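Long-range contacts in leucine-rich repeat protein TpLRR (Treponema pallidum, PDB 6MLX), which is of unknown function but, as a secreted leucine-rich repeat protein probably of the periplasm, may serve as a binding scaffold: residues V60-P65 with A83-P88; D89-I94 with V109-L114. All blocks are in the same frame, centred on the assembly; numbering follows the deposited sequence.

Both contacts join consecutive turns of the leucine-rich repeat solenoid, and they follow each other in the chain. Interaction 1 pairs strands 61-63 and 84-86 by regular backbone hydrogen bonds. Interaction 2 joins the bend and short strand of 89-94 to the turn at 111-114 of the next repeat, largely by apolar side chains and a proline ring. Each contact is partly buried. Ile85, Val62 and Leu64 in interaction 1, like Leu91, Ile94, Phe110 and Leu114 in interaction 2, are buried, while Arg61, Arg84, Glu86, Asp89 and Arg112 are exposed. The two contacts meet where Leu87 packs on Phe110 and Pro111.

Interaction 1: residues V60-P65 with A83-P88; sequences VRVSLP and ARIELP
Ala83 starts the pairing of two parallel strands from consecutive turns of a leucine-rich repeat solenoid. Strand 61-63 is the middle of three, pairing with 33-35 on its other side. Ala83 N donates to Val60 O at 2.9 Å. Arg84 N gives a second bond to Val60 O, at 3.2 Å, so two amides grip one carbonyl. Arg84 O then accepts from Val62 N. The side chains of Arg61 and Arg84 leave on the same face of the sheet. Their guanidinium groups carry like charges, with Arg61 NE 6.7 Å from Arg84 NE. Ile85 turns to the other face and lies alongside Val62, pointing the same way. With its CG1 anti to the backbone N (chi1 176°), Ile85 sends CD1 to Leu64 CD1, 4.0 Å away. Glu86 N bonds to Val62 O at 2.9 Å, and its own O accepts from Leu64 N. Glu86 CB passes the side chain of Ser63 on the Arg84 face. Leu87 points its CB away, but CD2 returns to pack beside Leu64 CD1. Pro88 closes the contact with its ring against 60-65: Pro88 CD rests on Leu64 CB at 3.7 Å, and Pro88 CB lies 3.0 Å from Pro65 O.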
loop_
_atom_site.group_PDB
_atom_site.type_symbol
_atom_site.label_atom_id
_atom_site.label_comp_id
_atom_site.label_asym_id
_atom_site.label_seq_id
_atom_site.Cartn_x
_atom_site.Cartn_y
_atom_site.Cartn_z
ATOM N N VAL A 60 -5.471 13.845 7.602
ATOM C CA VAL A 60 -4.050 13.810 7.910
ATOM C C VAL A 60 -3.650 12.478 8.536
ATOM O O VAL A 60 -2.560 11.962 8.269
ATOM C CB VAL A 60 -3.683 14.994 8.835
ATOM C CG1 VAL A 60 -2.227 14.919 9.321
ATOM C CG2 VAL A 60 -3.939 16.313 8.120
ATOM N N ARG A 61 -4.526 11.900 9.357
ATOM C CA ARG A 61 -4.259 10.646 10.046
ATOM C C ARG A 61 -5.512 9.785 10.015
ATOM O O ARG A 61 -6.626 10.280 10.225
ATOM C CB ARG A 61 -3.833 10.871 11.511
ATOM C CG ARG A 61 -2.743 11.894 11.742
ATOM C CD ARG A 61 -2.929 12.544 13.115
ATOM N NE ARG A 61 -2.361 13.887 13.177
ATOM C CZ ARG A 61 -3.082 14.986 13.412
ATOM N NH1 ARG A 61 -4.399 14.892 13.614
ATOM N NH2 ARG A 61 -2.488 16.178 13.446
ATOM N N VAL A 62 -5.323 8.498 9.739
ATOM C CA VAL A 62 -6.386 7.503 9.749
ATOM C C VAL A 62 -5.913 6.343 10.610
ATOM O O VAL A 62 -4.765 5.899 10.486
ATOM C CB VAL A 62 -6.727 7.020 8.327
ATOM C CG1 VAL A 62 -7.720 5.866 8.373
ATOM C CG2 VAL A 62 -7.278 8.165 7.491
ATOM N N SER A 63 -6.778 5.860 11.492
ATOM C CA SER A 63 -6.475 4.690 12.300
ATOM C C SER A 63 -7.503 3.617 11.985
ATOM O O SER A 63 -8.709 3.873 12.050
ATOM C CB SER A 63 -6.475 5.042 13.793
ATOM O OG SER A 63 -6.407 3.875 14.601
ATOM N N LEU A 64 -7.029 2.427 11.637
ATOM C CA LEU A 64 -7.959 1.341 11.367
ATOM C C LEU A 64 -7.910 0.304 12.487
ATOM O O LEU A 64 -6.836 0.042 13.042
ATOM C CB LEU A 64 -7.640 0.663 10.030
ATOM C CG LEU A 64 -7.481 1.642 8.860
ATOM C CD1 LEU A 64 -7.087 0.928 7.565
ATOM C CD2 LEU A 64 -8.766 2.416 8.661
ATOM N N PRO A 65 -9.048 -0.293 12.836
ATOM C CA PRO A 65 -9.072 -1.307 13.897
ATOM C C PRO A 65 -8.564 -2.654 13.412
ATOM O O PRO A 65 -8.653 -2.993 12.228
ATOM C CB PRO A 65 -10.559 -1.404 14.244
ATOM C CG PRO A 65 -11.245 -1.111 12.928
ATOM C CD PRO A 65 -10.401 -0.004 12.319
ATOM N N ALA A 83 -0.834 11.721 6.002
ATOM C CA ALA A 83 0.548 11.579 6.439
ATOM C C ALA A 83 0.803 10.327 7.265
ATOM O O ALA A 83 1.930 9.823 7.273
ATOM C CB ALA A 83 0.979 12.806 7.260
ATOM N N ARG A 84 -0.194 9.829 7.985
ATOM C CA ARG A 84 -0.038 8.604 8.749
ATOM C C ARG A 84 -1.301 7.780 8.639
ATOM O O ARG A 84 -2.406 8.324 8.621
ATOM C CB ARG A 84 0.254 8.868 10.219
ATOM C CG ARG A 84 1.608 9.378 10.457
ATOM C CD ARG A 84 1.745 9.733 11.917
ATOM N NE ARG A 84 3.116 10.076 12.247
ATOM C CZ ARG A 84 4.087 9.178 12.381
ATOM N NH1 ARG A 84 3.823 7.888 12.182
ATOM N NH2 ARG A 84 5.314 9.573 12.690
ATOM N N ILE A 85 -1.132 6.465 8.569
ATOM C CA ILE A 85 -2.256 5.548 8.660
ATOM C C ILE A 85 -1.803 4.364 9.500
ATOM O O ILE A 85 -0.775 3.741 9.201
ATOM C CB ILE A 85 -2.773 5.098 7.278
ATOM C CG1 ILE A 85 -3.890 4.061 7.439
ATOM C CG2 ILE A 85 -1.634 4.572 6.396
ATOM C CD1 ILE A 85 -4.760 3.867 6.192
ATOM N N GLU A 86 -2.540 4.076 10.566
ATOM C CA GLU A 86 -2.220 2.972 11.456
ATOM C C GLU A 86 -2.854 1.721 10.872
ATOM O O GLU A 86 -4.086 1.588 10.847
ATOM C CB GLU A 86 -2.722 3.238 12.873
ATOM C CG GLU A 86 -1.988 4.364 13.620
ATOM C CD GLU A 86 -0.465 4.252 13.545
ATOM O OE1 GLU A 86 0.062 3.138 13.826
ATOM O OE2 GLU A 86 0.202 5.281 13.258
ATOM N N LEU A 87 -2.025 0.828 10.384
ATOM C CA LEU A 87 -2.740 -0.305 9.825
ATOM C C LEU A 87 -2.945 -1.357 10.904
ATOM O O LEU A 87 -2.089 -1.536 11.780
ATOM C CB LEU A 87 -1.979 -0.906 8.651
ATOM C CG LEU A 87 -1.768 0.059 7.478
ATOM C CD1 LEU A 87 -1.006 -0.600 6.337
ATOM C CD2 LEU A 87 -3.108 0.592 6.986
ATOM N N PRO A 88 -4.059 -2.065 10.863
ATOM C CA PRO A 88 -4.313 -3.086 11.878
ATOM C C PRO A 88 -3.450 -4.321 11.663
ATOM O O PRO A 88 -3.044 -4.628 10.540
ATOM C CB PRO A 88 -5.789 -3.415 11.653
ATOM C CG PRO A 88 -6.017 -3.182 10.190
ATOM C CD PRO A 88 -5.124 -2.001 9.842
#

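Interaction 2: residues D89-I94 with V109-L114; sequences DGLREI and VFPRSL
Phe110 and Ile94 meet at about a right angle, with the ring carbon CE1 of Phe110 4.1 Å from CD1 of Ile94. The approach to the ring is oblique. Phe110 also packs on Leu133 and Pro134 of the next turn. The guanidinium of Arg92 lies obliquely near Ser113 O, with NH1 3.9 Å from that oxygen. Pro111 points its CB toward 89-94. Pro111 CB sits 3.7 Å from Asp89 CA, and its CG touches Leu91 CB. Leu91 and Leu114 lie side by side and point the same way. In Leu114, chi1 (-173°, CG anti to the backbone N) with chi2 (64°) brings CD1 against Leu91 and Ile94. Leu114 CD1 meets Leu91 CD2, Ile94 CG1 at 3.9 Å, and Arg92 O at 3.7 Å. Ser113 points toward the bend of 89-94. Its OG sits too close to a neighbouring oxygen, and the hydrogen bond to Leu91 O is therefore uncertain. A water accepts from Arg112 N at 3.0 Å and donates weakly to Asp89 OD1. Leu114 N bonds back to Pro111 O at 3.1 Å and closes a type I turn. Ser136 OG of the next turn is within hydrogen-bonding reach of Arg112 O and Leu114 O, which must share its one proton. Such stacking of like bends, with leucines and an isoleucine turned into the core, is characteristic of the leucine-rich repeat solenoid, here of the BspA type.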
loop_
_atom_site.group_PDB
_atom_site.type_symbol
_atom_site.label_atom_id
_atom_site.label_comp_id
_atom_site.label_asym_id
_atom_site.label_seq_id
_atom_site.Cartn_x
_atom_site.Cartn_y
_atom_site.Cartn_z
ATOM N N ASP A 89 -3.196 -5.060 12.745
ATOM C CA ASP A 89 -2.618 -6.379 12.513
ATOM C C ASP A 89 -3.592 -7.346 11.843
ATOM O O ASP A 89 -3.161 -8.372 11.324
ATOM C CB ASP A 89 -2.078 -7.004 13.808
ATOM C CG ASP A 89 -1.486 -8.397 13.569
ATOM O OD1 ASP A 89 -0.808 -8.592 12.525
ATOM O OD2 ASP A 89 -1.723 -9.322 14.382
ATOM N N GLY A 90 -4.883 -7.050 11.776
ATOM C CA GLY A 90 -5.721 -7.959 11.001
ATOM C C GLY A 90 -5.601 -7.830 9.482
ATOM O O GLY A 90 -6.102 -8.712 8.775
ATOM N N LEU A 91 -4.951 -6.781 8.966
ATOM C CA LEU A 91 -5.030 -6.508 7.529
ATOM C C LEU A 91 -4.397 -7.633 6.701
ATOM O O LEU A 91 -3.270 -8.061 6.966
ATOM C CB LEU A 91 -4.366 -5.168 7.201
ATOM C CG LEU A 91 -4.400 -4.775 5.716
ATOM C CD1 LEU A 91 -5.829 -4.527 5.223
ATOM C CD2 LEU A 91 -3.529 -3.557 5.451
ATOM N N ARG A 92 -5.142 -8.118 5.702
ATOM C CA ARG A 92 -4.690 -9.180 4.805
ATOM C C ARG A 92 -4.430 -8.725 3.380
ATOM O O ARG A 92 -3.552 -9.289 2.723
ATOM C CB ARG A 92 -5.719 -10.321 4.737
ATOM C CG ARG A 92 -6.413 -10.631 6.049
ATOM C CD ARG A 92 -5.713 -11.769 6.770
ATOM N NE ARG A 92 -5.912 -12.979 5.989
ATOM C CZ ARG A 92 -5.041 -13.970 5.969
ATOM N NH1 ARG A 92 -3.934 -13.878 6.707
ATOM N NH2 ARG A 92 -5.283 -15.051 5.230
ATOM N N GLU A 93 -5.185 -7.748 2.875
ATOM C CA GLU A 93 -5.130 -7.387 1.463
ATOM C C GLU A 93 -5.376 -5.894 1.286
ATOM O O GLU A 93 -6.241 -5.310 1.945
ATOM C CB GLU A 93 -6.159 -8.171 0.639
ATOM C CG GLU A 93 -6.159 -7.834 -0.865
ATOM C CD GLU A 93 -7.028 -8.786 -1.679
ATOM O OE1 GLU A 93 -7.691 -9.630 -1.063
ATOM O OE2 GLU A 93 -7.044 -8.714 -2.931
ATOM N N ILE A 94 -4.612 -5.292 0.381
ATOM C CA ILE A 94 -4.800 -3.912 -0.048
ATOM C C ILE A 94 -4.997 -3.964 -1.557
ATOM O O ILE A 94 -4.081 -4.357 -2.293
ATOM C CB ILE A 94 -3.605 -3.023 0.325
ATOM C CG1 ILE A 94 -3.353 -3.054 1.828
ATOM C CG2 ILE A 94 -3.837 -1.602 -0.138
ATOM C CD1 ILE A 94 -2.128 -2.290 2.259
ATOM N N VAL A 109 3.859 1.320 7.946
ATOM C CA VAL A 109 4.327 0.097 8.582
ATOM C C VAL A 109 3.316 -0.997 8.268
ATOM O O VAL A 109 2.148 -0.903 8.660
ATOM C CB VAL A 109 4.504 0.257 10.098
ATOM C CG1 VAL A 109 4.935 -1.064 10.697
ATOM C CG2 VAL A 109 5.514 1.361 10.429
ATOM N N PHE A 110 3.756 -2.007 7.570
ATOM C CA PHE A 110 2.837 -3.070 7.177
ATOM C C PHE A 110 2.736 -4.135 8.263
ATOM O O PHE A 110 3.749 -4.539 8.832
ATOM C CB PHE A 110 3.288 -3.725 5.892
ATOM C CG PHE A 110 3.153 -2.857 4.690
ATOM C CD1 PHE A 110 1.922 -2.349 4.319
ATOM C CD2 PHE A 110 4.259 -2.564 3.916
ATOM C CE1 PHE A 110 1.797 -1.556 3.202
ATOM C CE2 PHE A 110 4.136 -1.787 2.787
ATOM C CZ PHE A 110 2.914 -1.278 2.428
ATOM N N PRO A 111 1.524 -4.613 8.536
ATOM C CA PRO A 111 1.344 -5.621 9.585
ATOM C C PRO A 111 1.852 -6.987 9.165
ATOM O O PRO A 111 1.912 -7.335 7.980
ATOM C CB PRO A 111 -0.174 -5.656 9.789
ATOM C CG PRO A 111 -0.726 -5.203 8.494
ATOM C CD PRO A 111 0.242 -4.170 7.966
ATOM N N ARG A 112 2.186 -7.786 10.183
ATOM C CA ARG A 112 2.660 -9.141 9.937
ATOM C C ARG A 112 1.616 -10.019 9.251
ATOM O O ARG A 112 1.956 -11.107 8.781
ATOM C CB ARG A 112 3.121 -9.762 11.265
ATOM C CG ARG A 112 3.785 -11.142 11.129
ATOM C CD ARG A 112 4.988 -11.261 12.043
ATOM N NE ARG A 112 5.473 -12.628 12.223
ATOM C CZ ARG A 112 5.991 -13.040 13.376
ATOM N NH1 ARG A 112 6.439 -14.282 13.512
ATOM N NH2 ARG A 112 6.054 -12.190 14.406
ATOM N N SER A 113 0.369 -9.562 9.127
ATOM C CA SER A 113 -0.673 -10.344 8.485
ATOM C C SER A 113 -0.846 -10.058 6.991
ATOM O O SER A 113 -1.587 -10.791 6.321
ATOM C CB SER A 113 -2.002 -10.092 9.188
ATOM O OG SER A 113 -2.246 -8.686 9.281
ATOM N N LEU A 114 -0.202 -9.024 6.451
ATOM C CA LEU A 114 -0.483 -8.597 5.082
ATOM C C LEU A 114 -0.057 -9.667 4.070
ATOM O O LEU A 114 1.111 -10.072 4.030
ATOM C CB LEU A 114 0.225 -7.274 4.797
ATOM C CG LEU A 114 -0.084 -6.602 3.457
ATOM C CD1 LEU A 114 -1.559 -6.198 3.376
ATOM C CD2 LEU A 114 0.842 -5.414 3.192
HETATM O O HOH W 1 1.943 -6.565 12.956
#